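Local coordinates for protein flavin-dependent thymidylate synthase (Thermus thermophilus, PDB 6J61) that binds FAD and probably catalyses the reductive methylation of dUMP to dTMP, with methylenetetrahydrofolate as methyl donor and NADPH as reductant, at residues Gly13-Val18 with Phe66-Lys71; Leu98-Tyr103 with Glu138-Tyr143. One frame throughout, in Å; residues are numbered along the deposited sequence.

Interaction 1 of 2, residues Gly13-Val18 with Phe66-Lys71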
# COMPACT_ATOMS: atom_id res chain seq x y z
N GLY A 13 17.34 20.26 -13.89
CA GLY A 13 16.09 19.63 -13.51
C GLY A 13 14.90 20.56 -13.34
O GLY A 13 14.99 21.75 -13.61
N PHE A 14 13.77 20.02 -12.90
CA PHE A 14 12.58 20.83 -12.69
C PHE A 14 11.43 20.06 -12.04
O PHE A 14 11.49 18.84 -11.86
CB PHE A 14 12.12 21.44 -14.02
CG PHE A 14 11.70 20.43 -15.07
CD1 PHE A 14 10.44 19.83 -15.03
CD2 PHE A 14 12.56 20.10 -16.12
CE1 PHE A 14 10.05 18.92 -16.02
CE2 PHE A 14 12.17 19.19 -17.12
CZ PHE A 14 10.91 18.60 -17.06
N VAL A 15 10.39 20.79 -11.66
CA VAL A 15 9.20 20.23 -11.06
C VAL A 15 8.05 21.00 -11.70
O VAL A 15 8.04 22.24 -11.65
CB VAL A 15 9.18 20.43 -9.52
CG1 VAL A 15 7.83 20.00 -8.96
CG2 VAL A 15 10.28 19.61 -8.87
N ARG A 16 7.11 20.29 -12.31
CA ARG A 16 5.97 20.90 -12.98
C ARG A 16 4.64 20.27 -12.52
O ARG A 16 4.49 19.05 -12.54
CB ARG A 16 6.14 20.76 -14.51
CG ARG A 16 4.93 21.18 -15.36
CD ARG A 16 5.29 21.30 -16.86
NE ARG A 16 5.31 20.01 -17.55
CZ ARG A 16 4.22 19.32 -17.89
NH1 ARG A 16 3.01 19.81 -17.61
NH2 ARG A 16 4.32 18.15 -18.50
N LEU A 17 3.68 21.09 -12.10
CA LEU A 17 2.39 20.55 -11.67
C LEU A 17 1.57 20.17 -12.90
O LEU A 17 1.12 21.03 -13.64
CB LEU A 17 1.61 21.57 -10.84
CG LEU A 17 0.22 21.07 -10.42
CD1 LEU A 17 0.39 19.92 -9.45
CD2 LEU A 17 -0.59 22.18 -9.79
N VAL A 18 1.37 18.87 -13.12
CA VAL A 18 0.61 18.44 -14.28
C VAL A 18 -0.89 18.55 -14.02
O VAL A 18 -1.59 19.20 -14.79
CB VAL A 18 1.02 17.00 -14.69
CG1 VAL A 18 0.15 16.48 -15.81
CG2 VAL A 18 2.47 17.03 -15.15
N PHE A 66 -2.02 15.30 -6.16
CA PHE A 66 -1.14 16.08 -7.03
C PHE A 66 -0.38 15.15 -7.96
O PHE A 66 -0.01 14.03 -7.59
CB PHE A 66 -0.13 16.90 -6.20
CG PHE A 66 -0.74 18.08 -5.48
CD1 PHE A 66 -1.59 17.89 -4.39
CD2 PHE A 66 -0.48 19.38 -5.91
CE1 PHE A 66 -2.17 18.98 -3.74
CE2 PHE A 66 -1.07 20.47 -5.27
CZ PHE A 66 -1.91 20.28 -4.18
N LYS A 67 -0.16 15.60 -9.19
CA LYS A 67 0.55 14.83 -10.19
C LYS A 67 1.63 15.73 -10.79
O LYS A 67 1.32 16.77 -11.36
CB LYS A 67 -0.43 14.35 -11.27
CG LYS A 67 0.20 13.48 -12.34
CD LYS A 67 -0.82 12.58 -13.05
CE LYS A 67 -1.90 13.37 -13.80
NZ LYS A 67 -2.80 12.47 -14.59
N PHE A 68 2.89 15.33 -10.65
CA PHE A 68 3.99 16.14 -11.17
C PHE A 68 4.80 15.49 -12.29
O PHE A 68 4.78 14.27 -12.47
CB PHE A 68 4.97 16.51 -10.05
CG PHE A 68 4.34 17.24 -8.88
CD1 PHE A 68 3.68 16.53 -7.88
CD2 PHE A 68 4.45 18.62 -8.77
CE1 PHE A 68 3.14 17.20 -6.78
CE2 PHE A 68 3.91 19.29 -7.67
CZ PHE A 68 3.26 18.57 -6.67
N HIS A 69 5.51 16.34 -13.02
CA HIS A 69 6.40 15.95 -14.10
C HIS A 69 7.75 16.38 -13.51
O HIS A 69 8.02 17.57 -13.35
CB HIS A 69 6.07 16.75 -15.37
CG HIS A 69 6.96 16.44 -16.54
ND1 HIS A 69 6.82 17.07 -17.76
CD2 HIS A 69 8.00 15.59 -16.68
CE1 HIS A 69 7.74 16.61 -18.59
NE2 HIS A 69 8.46 15.71 -17.96
N VAL A 70 8.58 15.40 -13.16
CA VAL A 70 9.87 15.70 -12.55
C VAL A 70 11.05 15.21 -13.37
O VAL A 70 11.05 14.10 -13.91
CB VAL A 70 9.97 15.05 -11.14
CG1 VAL A 70 11.23 15.55 -10.40
CG2 VAL A 70 8.70 15.33 -10.34
N LYS A 71 12.07 16.05 -13.46
CA LYS A 71 13.30 15.73 -14.18
C LYS A 71 14.39 15.81 -13.11
O LYS A 71 14.56 16.86 -12.48
CB LYS A 71 13.54 16.76 -15.29
CG LYS A 71 14.75 16.49 -16.16
CD LYS A 71 14.89 17.51 -17.27
CE LYS A 71 16.10 17.18 -18.13
NZ LYS A 71 16.43 18.25 -19.12

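Interaction 2 of 2, residues Leu98-Tyr103 with Glu138-Tyr143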
# COMPACT_ATOMS: atom_id res chain seq x y z
N LEU A 98 19.01 7.50 -24.24
CA LEU A 98 19.19 8.49 -23.18
C LEU A 98 19.94 9.76 -23.58
O LEU A 98 21.02 9.73 -24.20
CB LEU A 98 19.84 7.83 -21.97
CG LEU A 98 19.05 6.60 -21.49
CD1 LEU A 98 19.77 5.96 -20.32
CD2 LEU A 98 17.64 7.02 -21.09
N LYS A 99 19.34 10.89 -23.22
CA LYS A 99 19.87 12.21 -23.50
C LYS A 99 21.12 12.42 -22.66
O LYS A 99 21.19 12.00 -21.52
CB LYS A 99 18.80 13.24 -23.15
CG LYS A 99 18.94 14.59 -23.82
CD LYS A 99 17.67 15.42 -23.62
CE LYS A 99 16.46 14.77 -24.30
NZ LYS A 99 15.21 15.57 -24.16
N GLU A 100 22.13 13.06 -23.24
CA GLU A 100 23.38 13.30 -22.52
C GLU A 100 23.29 14.48 -21.55
O GLU A 100 24.00 15.48 -21.70
CB GLU A 100 24.54 13.55 -23.49
CG GLU A 100 25.87 13.62 -22.76
CD GLU A 100 26.98 14.15 -23.62
OE1 GLU A 100 27.28 13.53 -24.66
OE2 GLU A 100 27.56 15.19 -23.25
N GLU A 101 22.41 14.36 -20.57
CA GLU A 101 22.27 15.42 -19.59
C GLU A 101 22.72 14.93 -18.23
O GLU A 101 22.23 13.92 -17.73
CB GLU A 101 20.81 15.89 -19.55
CG GLU A 101 20.40 16.68 -20.77
CD GLU A 101 18.91 17.00 -20.79
OE1 GLU A 101 18.50 17.84 -21.61
OE2 GLU A 101 18.16 16.40 -20.00
N PHE A 102 23.67 15.64 -17.65
CA PHE A 102 24.19 15.27 -16.35
C PHE A 102 24.12 16.39 -15.35
O PHE A 102 24.21 17.57 -15.69
CB PHE A 102 25.65 14.81 -16.47
CG PHE A 102 25.83 13.62 -17.34
CD1 PHE A 102 25.86 13.75 -18.72
CD2 PHE A 102 25.98 12.36 -16.77
CE1 PHE A 102 26.04 12.64 -19.53
CE2 PHE A 102 26.16 11.24 -17.58
CZ PHE A 102 26.19 11.38 -18.96
N TYR A 103 23.94 16.01 -14.09
CA TYR A 103 23.88 16.96 -13.01
C TYR A 103 25.28 17.33 -12.55
O TYR A 103 26.00 16.51 -11.97
CB TYR A 103 23.11 16.37 -11.83
CG TYR A 103 23.45 17.04 -10.52
CD1 TYR A 103 23.19 18.40 -10.33
CD2 TYR A 103 24.01 16.31 -9.48
CE1 TYR A 103 23.49 19.03 -9.13
CE2 TYR A 103 24.32 16.93 -8.26
CZ TYR A 103 24.06 18.29 -8.09
OH TYR A 103 24.32 18.90 -6.89
N GLU A 138 33.85 10.05 -20.83
CA GLU A 138 34.28 8.70 -21.17
C GLU A 138 33.05 7.82 -21.23
O GLU A 138 32.77 7.17 -22.25
CB GLU A 138 35.26 8.15 -20.11
CG GLU A 138 36.54 8.97 -19.95
CD GLU A 138 37.40 8.96 -21.20
OE1 GLU A 138 38.21 9.90 -21.38
OE2 GLU A 138 37.28 8.01 -22.00
N ALA A 139 32.30 7.82 -20.14
CA ALA A 139 31.09 7.03 -20.02
C ALA A 139 30.09 7.30 -21.14
O ALA A 139 29.59 6.36 -21.75
CB ALA A 139 30.43 7.27 -18.67
N TYR A 140 29.79 8.56 -21.42
CA TYR A 140 28.84 8.81 -22.49
C TYR A 140 29.48 8.40 -23.81
O TYR A 140 28.78 8.08 -24.78
CB TYR A 140 28.41 10.27 -22.57
CG TYR A 140 27.10 10.41 -23.31
CD1 TYR A 140 25.90 10.11 -22.68
CD2 TYR A 140 27.07 10.78 -24.66
CE1 TYR A 140 24.69 10.17 -23.37
CE2 TYR A 140 25.85 10.84 -25.36
CZ TYR A 140 24.67 10.53 -24.71
OH TYR A 140 23.46 10.57 -25.37
N GLY A 141 30.81 8.39 -23.83
CA GLY A 141 31.53 7.99 -25.02
C GLY A 141 31.29 6.50 -25.23
O GLY A 141 30.89 6.07 -26.32
N ALA A 142 31.52 5.74 -24.17
CA ALA A 142 31.32 4.29 -24.19
C ALA A 142 29.88 3.96 -24.59
O ALA A 142 29.63 3.09 -25.41
CB ALA A 142 31.63 3.71 -22.82
N TYR A 143 28.93 4.68 -24.01
CA TYR A 143 27.53 4.47 -24.32
C TYR A 143 27.27 4.63 -25.82
O TYR A 143 26.61 3.79 -26.44
CB TYR A 143 26.68 5.47 -23.56
CG TYR A 143 25.21 5.39 -23.86
CD1 TYR A 143 24.49 4.22 -23.58
CD2 TYR A 143 24.52 6.49 -24.37
CE1 TYR A 143 23.11 4.17 -23.79
CE2 TYR A 143 23.14 6.44 -24.58
CZ TYR A 143 22.45 5.28 -24.29
OH TYR A 143 21.09 5.24 -24.46

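Interaction 1 of 2, residues Gly13-Val18 with Phe66-Lys71
Phe14, Arg16 and His69 meet on one face of an antiparallel strand pair in the central sheet of the ThyX fold. Residues 13-18 run against 66-71. Phe14 with Lys71 and Arg16 with His69 are hydrogen-bonded pairs. Val15 with Val70 and Leu17 with Phe68 are non-hydrogen-bonded pairs.

The tight part surrounds the buried His69. Its CG lies anti to the backbone N (chi1 179°), which sets the ring beside Arg16 with one face toward Phe14. Phe14 turns an edge toward the imidazole face in a T-shaped pair, centroids 5.1 Å apart. At the edge of the imidazole, Arg16 NH2 donates to His69 ND1 at 2.8 Å, tilted somewhat from the ring plane, and Arg16 NE adds a weak bond. His69 NE2 is hydrogen-bonded to Glu167, and Tyr35 of the second subunit meets the ring edge-to-face. An alanine here has no ring, so the Arg16 guanidinium would probably be left without its mate and Phe14 would be likely to turn more freely.

On the opposite face, Val15 CG1 packs on Phe68 CD2 at 3.7 Å, and both residues touch helix 191-207.

The Phe14-Lys71 end is partly exposed, and its two N-to-O backbone bonds are longer, 3.3 Å each. The lysine chain leads away to Glu101, but Lys71 CB still sits over the Phe14 ring, 3.6 Å from the centroid.

Interaction 2 of 2, residues Leu98-Tyr103 with Glu138-Tyr143
Tyr140 and Tyr143, one turn apart on helix 132-148, both hold CG anti to the backbone N (chi1 -159° and 177°). This sends both rings off the helix toward Leu98. The hydroxyls then reach the two polar backbone atoms of that one residue. Tyr140 OH donates to Leu98 O at 2.8 Å, and the carbonyl oxygen lies at the edge of the ring, near its plane. Leu98 N donates to Tyr143 OH at 3.1 Å, and this bond is almost straight (178°). The CB of Leu98 also approaches the hydroxyl end of Tyr143.

Glu100 covers one face of the Tyr140 ring. Its CG stands over the ring centre, 3.4 Å from the centroid, in a CH-pi contact. Glu100 is the centre of an inverse gamma turn, and its side chain points toward the helix. Phe102 meets Tyr140 differently. Its CZ is 3.9 Å from Tyr140 CD1, which lies at the edge of the Phe102 ring. Phe102 is buried, whereas Glu100 is exposed.

The contact thus ties the loop that follows strand 87-90 to the middle of helix 132-148. That helix also packs on a third subunit, through Ala139 against Val135 of that copy. Leu98 lies close to Gly93 and Arg157, both predicted to contribute to a dUMP site shared with the dimeric partner. With one phenol donating to its carbonyl and another accepting from its N-H, the backbone of Leu98 is fixed at both polar atoms.

Interaction 1 closes before interaction 2 opens along the chain, and their centres lie about 23 Å apart. Interaction 1 joins two neighbouring strands, 13-21 and 65-73, in the antiparallel sheet. Interaction 2 lies farther from the centre of the chain, where the loop after strand 87-90 meets helix 132-148. The two touch through one salt bridge, Lys71 NZ to Glu101 OE2 at 2.7 Å. Strand 165-173 gives a second connection: it lies next to strand 65-73, and its Tyr165 bonds to the backbone of Glu101. The outer loop is thereby anchored to the sheet. Each contact also faces a different neighbouring subunit of the tetramer, whose FAD sites are each formed by three monomers.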